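Local coordinates for lovastatin nonaketide synthase mokA (Monascus pilosus, PDB 6AD3), which catalyses the iterative nine-step assembly of the polyketide in monacolin K (lovastatin) biosynthesis, and is represented here by its condensation domain, at residues I148-G151 against R152-K156; R114-K117 against A118-V122; R307-P310 against M311-F314. The protein carries 1 engineered substitution. All blocks are in the same frame, centred on the assembly; numbering follows the deposited sequence.

Contact 1. Residues I148-G151 against R152-K156; sequences IVFG and RTKNK
Arg152 turns its carbonyl O back toward Phe150 at the end of strand 145-150, 3.5 Å from Phe150 CB. Its own side chain leads away from the strand. Thr153 also faces away, and its OG1 accepts from Asn155 N at 3.0 Å in a fairly straight bond (160°). The same hydroxyl is hydrogen-bonded to Phe129 O.

Lys154 carries the main side-chain contact. A bend at chi2 (-72°) folds its chain back, and CE comes over one face of the Phe150 ring, 4.0 Å from the centroid. This is a CH-pi contact. Ile148 CG2 lies over the opposite face, 3.8 Å above the plane, so an aliphatic carbon sits on each face, both offset toward the rim. Beyond the ring, Lys154 NZ makes a weak bond of 3.3 Å to Arg152 O. Asn155 is buried. Its OD1 accepts from Thr187 N and Leu188 N, and its ND2 binds Phe129 O. The Phe150-Lys154 CH-pi pair and the ST turn begun by Thr153 together shape the connection from the small antiparallel sheet to strand 157-161 of the five-stranded sheet.

Contact 2. Residues R114-K117 against A118-V122; sequences RLSK and ALRAV
Arg120 starts with CG beside its backbone N (chi1 -75°), runs extended through chi2, then bends at chi3 (-46°). This folds the guanidinium back over the preceding turn of the helix, against Ser116 and Lys117. One face of the flat group lies on the backbone there, with Lys117 CA 3.5 Å from Arg120 NH2. Ser116 O sits under the same face, toward its rim. Lys117 CB also touches Arg120 NH2, at 3.7 Å.

Water 1 lies in the guanidinium plane at its edge. It accepts from Arg120 NH2 at 3.0 Å and is hydrogen-bonded to Ser116 OG at 3.1 Å. The water therefore ties the serine hydroxyl to the arginine one turn on. Ser116 OG is also bonded to Ala112 O and Lys113 O, earlier in the helix. The Lys117 chain crosses that of Arg120 at about a right angle. Its NZ stays 7.0 Å from Arg120 NH2, which probably limits repulsion between the two charges.

On the buried side, Leu115 and Leu119 pack one turn apart. Leu115 CG meets Leu119 CD1 at 3.8 Å. Four i to i+4 backbone bonds join the two segments. The Leu119 N to Leu115 O bond is 2.9 Å long.

These residues form the middle of helix 112-125. Ala118, Leu119, Ala121 and Val122 face helix 213-227, touching Ala223 or Leu226. Arg114 reaches Tyr227 at the end of that helix, bonding its carbonyl O and making a cation-pi contact. Ser116, Leu119 and Arg120 all touch Val157, so the helix also packs against strand 157-161, at the margin of the five-stranded sheet.

Contact 3. Residues R307-P310 against M311-F314; sequences RLDP and MVAF
Asp309 OD2 grips two backbone N-H groups at the start of helix 310-322. The stronger bond is to Val312 N, at 3.0 Å and 144°, and uses the lone pair turned away from OD1. The bond to Met311 N is 2.9 Å long but strongly bent, at 128°, and counts as weak. One carboxylate oxygen thus serves two amides that have no helical carbonyl before them. The negative charge at the positive end of the helix dipole is probably stabilising.

The carboxylate reaches forward because Asp309 CG is anti to its backbone N (chi1 179°). Asp309 CB also touches Val312 CG2, at 3.8 Å. Backbone bonds then take over. Ala313 N donates to Asp309 O at 3.1 Å. Phe314 N donates to Pro310 O at 2.9 Å. Pro310 is the first residue of the helix, where its lack of an N-H costs no helical bond.

Below the cap lies an apolar layer. Leu308 points toward the helix and crosses Val312 at about a right angle, with Leu308 CD1 4.0 Å from Val312 CG1. Its other branch, CD2, lies 4.2 Å from Ala313 CB. Leu308 is itself held by a backbone bond to Pro480. Its side chain also touches Leu482 and Ile504, while Val312 rests on Ser508 and Ser511 of helix 495-512.

The whole is an N-cap by aspartate, followed by proline at the first helical position. Leu308 before the cap and Ala313 on the first turn fit a hydrophobic staple. Together they shape the turn from edge strand 301-307 of the six-stranded sheet into helix 310-322.

Overall arrangement
Contacts 1 and 2 are neighbours in the fold. Their centres are about 15 Å apart and their nearest atoms about 6 Å apart, so they do not touch directly. Leu123, on the same helix as contact 2, meets Thr153 and Asn155 of contact 1. Phe129 also links them, touching Val122 and bonding the 152-156 loop. Contact 3 is remote. Its centre is about 44 Å from that of contact 1, across the chain's centre, and about 38 Å from that of contact 2. Condensation domains have two lobes with the active site between them. All three contacts are structural packing toward the periphery, their centres about 23 to 26 Å from the chain's centre.

Contact 1. Residues I148-G151 against R152-K156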
# COMPACT_ATOMS: atom_id res chain seq x y z
N ILE A 148 -5.21 4.83 22.74
CA ILE A 148 -4.68 5.20 24.02
C ILE A 148 -3.23 5.55 23.88
O ILE A 148 -2.42 4.71 23.49
CB ILE A 148 -4.75 4.01 24.98
CG1 ILE A 148 -6.16 3.51 25.08
CG2 ILE A 148 -4.17 4.39 26.32
CD1 ILE A 148 -6.23 2.05 25.56
N VAL A 149 -2.88 6.80 24.16
CA VAL A 149 -1.49 7.23 23.99
C VAL A 149 -0.80 7.12 25.32
O VAL A 149 -1.21 7.75 26.28
CB VAL A 149 -1.40 8.68 23.47
CG1 VAL A 149 0.06 9.12 23.39
CG2 VAL A 149 -2.05 8.78 22.10
N PHE A 150 0.20 6.27 25.39
CA PHE A 150 0.94 6.03 26.61
C PHE A 150 2.11 6.98 26.70
O PHE A 150 2.67 7.41 25.67
CB PHE A 150 1.45 4.59 26.65
CG PHE A 150 0.37 3.56 26.67
CD1 PHE A 150 -0.29 3.25 27.85
CD2 PHE A 150 0.09 2.81 25.55
CE1 PHE A 150 -1.29 2.28 27.88
CE2 PHE A 150 -0.85 1.78 25.59
CZ PHE A 150 -1.56 1.54 26.75
N GLY A 151 2.56 7.24 27.92
CA GLY A 151 3.74 8.09 28.12
C GLY A 151 5.00 7.43 27.59
O GLY A 151 5.93 8.11 27.09
N ARG A 152 5.04 6.10 27.62
CA ARG A 152 6.22 5.38 27.16
C ARG A 152 5.82 4.25 26.22
O ARG A 152 4.78 3.62 26.40
CB ARG A 152 7.01 4.84 28.35
CG ARG A 152 7.70 5.94 29.16
CD ARG A 152 8.48 5.43 30.38
NE ARG A 152 8.67 3.97 30.39
CZ ARG A 152 9.79 3.36 30.78
NH1 ARG A 152 10.85 4.06 31.14
NH2 ARG A 152 9.86 2.03 30.78
N THR A 153 6.70 3.92 25.27
CA THR A 153 6.35 2.86 24.31
C THR A 153 6.23 1.50 24.99
O THR A 153 6.99 1.16 25.92
CB THR A 153 7.39 2.78 23.14
OG1 THR A 153 6.90 1.90 22.10
CG2 THR A 153 8.71 2.28 23.63
N LYS A 154 5.42 0.64 24.39
CA LYS A 154 5.41 -0.77 24.72
C LYS A 154 6.02 -1.63 23.62
O LYS A 154 6.11 -2.83 23.77
CB LYS A 154 3.98 -1.23 25.00
CG LYS A 154 3.18 -0.24 25.83
CD LYS A 154 3.62 -0.20 27.27
CE LYS A 154 2.83 0.83 28.06
NZ LYS A 154 3.72 1.70 28.89
N ASN A 155 6.56 -1.00 22.58
CA ASN A 155 7.26 -1.70 21.58
C ASN A 155 8.71 -1.87 21.94
O ASN A 155 9.23 -1.14 22.81
CB ASN A 155 7.10 -1.00 20.21
CG ASN A 155 5.71 -1.21 19.61
OD1 ASN A 155 5.21 -2.33 19.58
ND2 ASN A 155 5.03 -0.12 19.26
N LYS A 156 9.36 -2.87 21.32
CA LYS A 156 10.76 -3.21 21.64
C LYS A 156 11.60 -3.27 20.39
O LYS A 156 11.08 -3.49 19.26
CB LYS A 156 10.87 -4.56 22.36
CG LYS A 156 9.90 -4.75 23.49
CD LYS A 156 10.28 -3.91 24.68
CE LYS A 156 9.53 -4.39 25.92
NZ LYS A 156 9.81 -3.50 27.07

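Contact 2. Residues R114-K117 against A118-V122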
# COMPACT_ATOMS: atom_id res chain seq x y z
N ARG A 114 24.33 1.42 19.23
CA ARG A 114 23.96 2.70 18.62
C ARG A 114 22.66 2.61 17.85
O ARG A 114 21.84 3.55 17.89
CB ARG A 114 25.06 3.23 17.74
CG ARG A 114 26.26 3.71 18.53
CD ARG A 114 27.44 4.01 17.63
NE ARG A 114 27.15 5.08 16.71
CZ ARG A 114 27.89 5.38 15.65
NH1 ARG A 114 28.92 4.63 15.31
NH2 ARG A 114 27.55 6.41 14.89
N LEU A 115 22.50 1.52 17.10
CA LEU A 115 21.26 1.31 16.35
C LEU A 115 20.07 1.17 17.29
O LEU A 115 19.04 1.78 17.09
CB LEU A 115 21.37 0.10 15.45
CG LEU A 115 20.07 -0.28 14.73
CD1 LEU A 115 19.77 0.78 13.70
CD2 LEU A 115 20.16 -1.66 14.07
N SER A 116 20.22 0.36 18.34
CA SER A 116 19.11 0.14 19.23
C SER A 116 18.73 1.44 19.98
O SER A 116 17.56 1.76 20.10
CB SER A 116 19.33 -1.07 20.13
OG SER A 116 20.32 -0.79 21.05
N LYS A 117 19.71 2.28 20.31
CA LYS A 117 19.44 3.55 20.91
C LYS A 117 18.70 4.49 19.94
O LYS A 117 17.76 5.22 20.33
CB LYS A 117 20.74 4.22 21.33
CG LYS A 117 20.51 5.57 21.98
CD LYS A 117 21.70 5.96 22.85
CE LYS A 117 22.62 6.92 22.14
NZ LYS A 117 22.38 8.31 22.61
N ALA A 118 19.11 4.45 18.68
CA ALA A 118 18.44 5.23 17.66
C ALA A 118 16.99 4.83 17.53
O ALA A 118 16.09 5.69 17.52
CB ALA A 118 19.15 5.10 16.32
N LEU A 119 16.74 3.54 17.41
CA LEU A 119 15.39 3.07 17.19
C LEU A 119 14.53 3.28 18.44
O LEU A 119 13.38 3.68 18.33
CB LEU A 119 15.37 1.59 16.77
CG LEU A 119 15.99 1.30 15.38
CD1 LEU A 119 16.33 -0.16 15.18
CD2 LEU A 119 15.05 1.80 14.30
N ARG A 120 15.11 3.16 19.63
CA ARG A 120 14.36 3.50 20.84
C ARG A 120 13.90 4.97 20.87
O ARG A 120 12.80 5.28 21.34
CB ARG A 120 15.16 3.12 22.12
CG ARG A 120 15.16 1.62 22.38
CD ARG A 120 15.71 1.27 23.77
NE ARG A 120 16.95 1.97 24.09
CZ ARG A 120 18.17 1.52 23.82
NH1 ARG A 120 18.34 0.30 23.34
NH2 ARG A 120 19.23 2.25 24.14
N ALA A 121 14.71 5.85 20.31
CA ALA A 121 14.40 7.27 20.27
C ALA A 121 13.30 7.57 19.27
O ALA A 121 12.43 8.38 19.56
CB ALA A 121 15.65 8.10 19.96
N VAL A 122 13.25 6.78 18.19
CA VAL A 122 12.16 6.89 17.22
C VAL A 122 10.86 6.45 17.87
O VAL A 122 9.84 7.17 17.77
CB VAL A 122 12.41 6.03 15.95
CG1 VAL A 122 11.20 6.03 15.05
CG2 VAL A 122 13.63 6.52 15.18
O HOH W 1 21.75 0.93 23.15

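Contact 3. Residues R307-P310 against M311-F314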
# COMPACT_ATOMS: atom_id res chain seq x y z
N ARG A 307 11.97 -6.99 -12.52
CA ARG A 307 12.58 -5.72 -12.85
C ARG A 307 12.34 -5.39 -14.28
O ARG A 307 12.55 -6.24 -15.17
CB ARG A 307 14.09 -5.82 -12.71
CG ARG A 307 14.55 -5.83 -11.34
CD ARG A 307 14.90 -4.45 -10.87
NE ARG A 307 15.34 -4.65 -9.52
CZ ARG A 307 15.12 -3.85 -8.51
NH1 ARG A 307 14.76 -2.60 -8.71
NH2 ARG A 307 15.51 -4.23 -7.32
N LEU A 308 12.06 -4.13 -14.54
CA LEU A 308 11.83 -3.67 -15.89
C LEU A 308 13.18 -3.34 -16.52
O LEU A 308 14.06 -2.80 -15.85
CB LEU A 308 10.95 -2.43 -15.88
CG LEU A 308 10.51 -1.90 -17.22
CD1 LEU A 308 9.59 -2.87 -17.95
CD2 LEU A 308 9.84 -0.54 -17.04
N ASP A 309 13.34 -3.76 -17.78
CA ASP A 309 14.48 -3.40 -18.63
C ASP A 309 14.76 -1.90 -18.55
O ASP A 309 13.86 -1.10 -18.75
CB ASP A 309 14.15 -3.80 -20.07
CG ASP A 309 15.27 -3.44 -21.04
OD1 ASP A 309 16.17 -4.25 -21.23
OD2 ASP A 309 15.16 -2.42 -21.70
N PRO A 310 16.05 -1.52 -18.45
CA PRO A 310 16.35 -0.12 -18.27
C PRO A 310 16.15 0.74 -19.52
O PRO A 310 15.79 1.92 -19.41
CB PRO A 310 17.82 -0.12 -17.83
CG PRO A 310 18.37 -1.41 -18.33
CD PRO A 310 17.23 -2.37 -18.15
N MET A 311 16.15 0.11 -20.69
CA MET A 311 15.87 0.86 -21.91
C MET A 311 14.39 1.11 -22.07
O MET A 311 13.98 2.17 -22.56
CB MET A 311 16.45 0.18 -23.15
CG MET A 311 17.90 0.55 -23.38
SD MET A 311 18.11 2.35 -23.67
CE MET A 311 16.77 2.68 -24.74
N VAL A 312 13.56 0.17 -21.58
CA VAL A 312 12.11 0.40 -21.58
C VAL A 312 11.76 1.52 -20.60
O VAL A 312 10.99 2.44 -20.92
CB VAL A 312 11.32 -0.87 -21.21
CG1 VAL A 312 9.84 -0.57 -21.16
CG2 VAL A 312 11.60 -1.99 -22.22
N ALA A 313 12.39 1.51 -19.45
CA ALA A 313 12.19 2.60 -18.45
C ALA A 313 12.60 3.95 -18.99
O ALA A 313 11.89 4.96 -18.77
CB ALA A 313 12.94 2.30 -17.19
N PHE A 314 13.70 3.97 -19.72
CA PHE A 314 14.20 5.19 -20.37
C PHE A 314 13.21 5.71 -21.40
O PHE A 314 12.91 6.92 -21.42
CB PHE A 314 15.57 4.93 -21.01
CG PHE A 314 16.07 6.05 -21.89
CD1 PHE A 314 16.66 7.17 -21.33
CD2 PHE A 314 15.84 6.03 -23.24
CE1 PHE A 314 17.08 8.22 -22.13
CE2 PHE A 314 16.28 7.06 -24.06
CZ PHE A 314 16.92 8.14 -23.50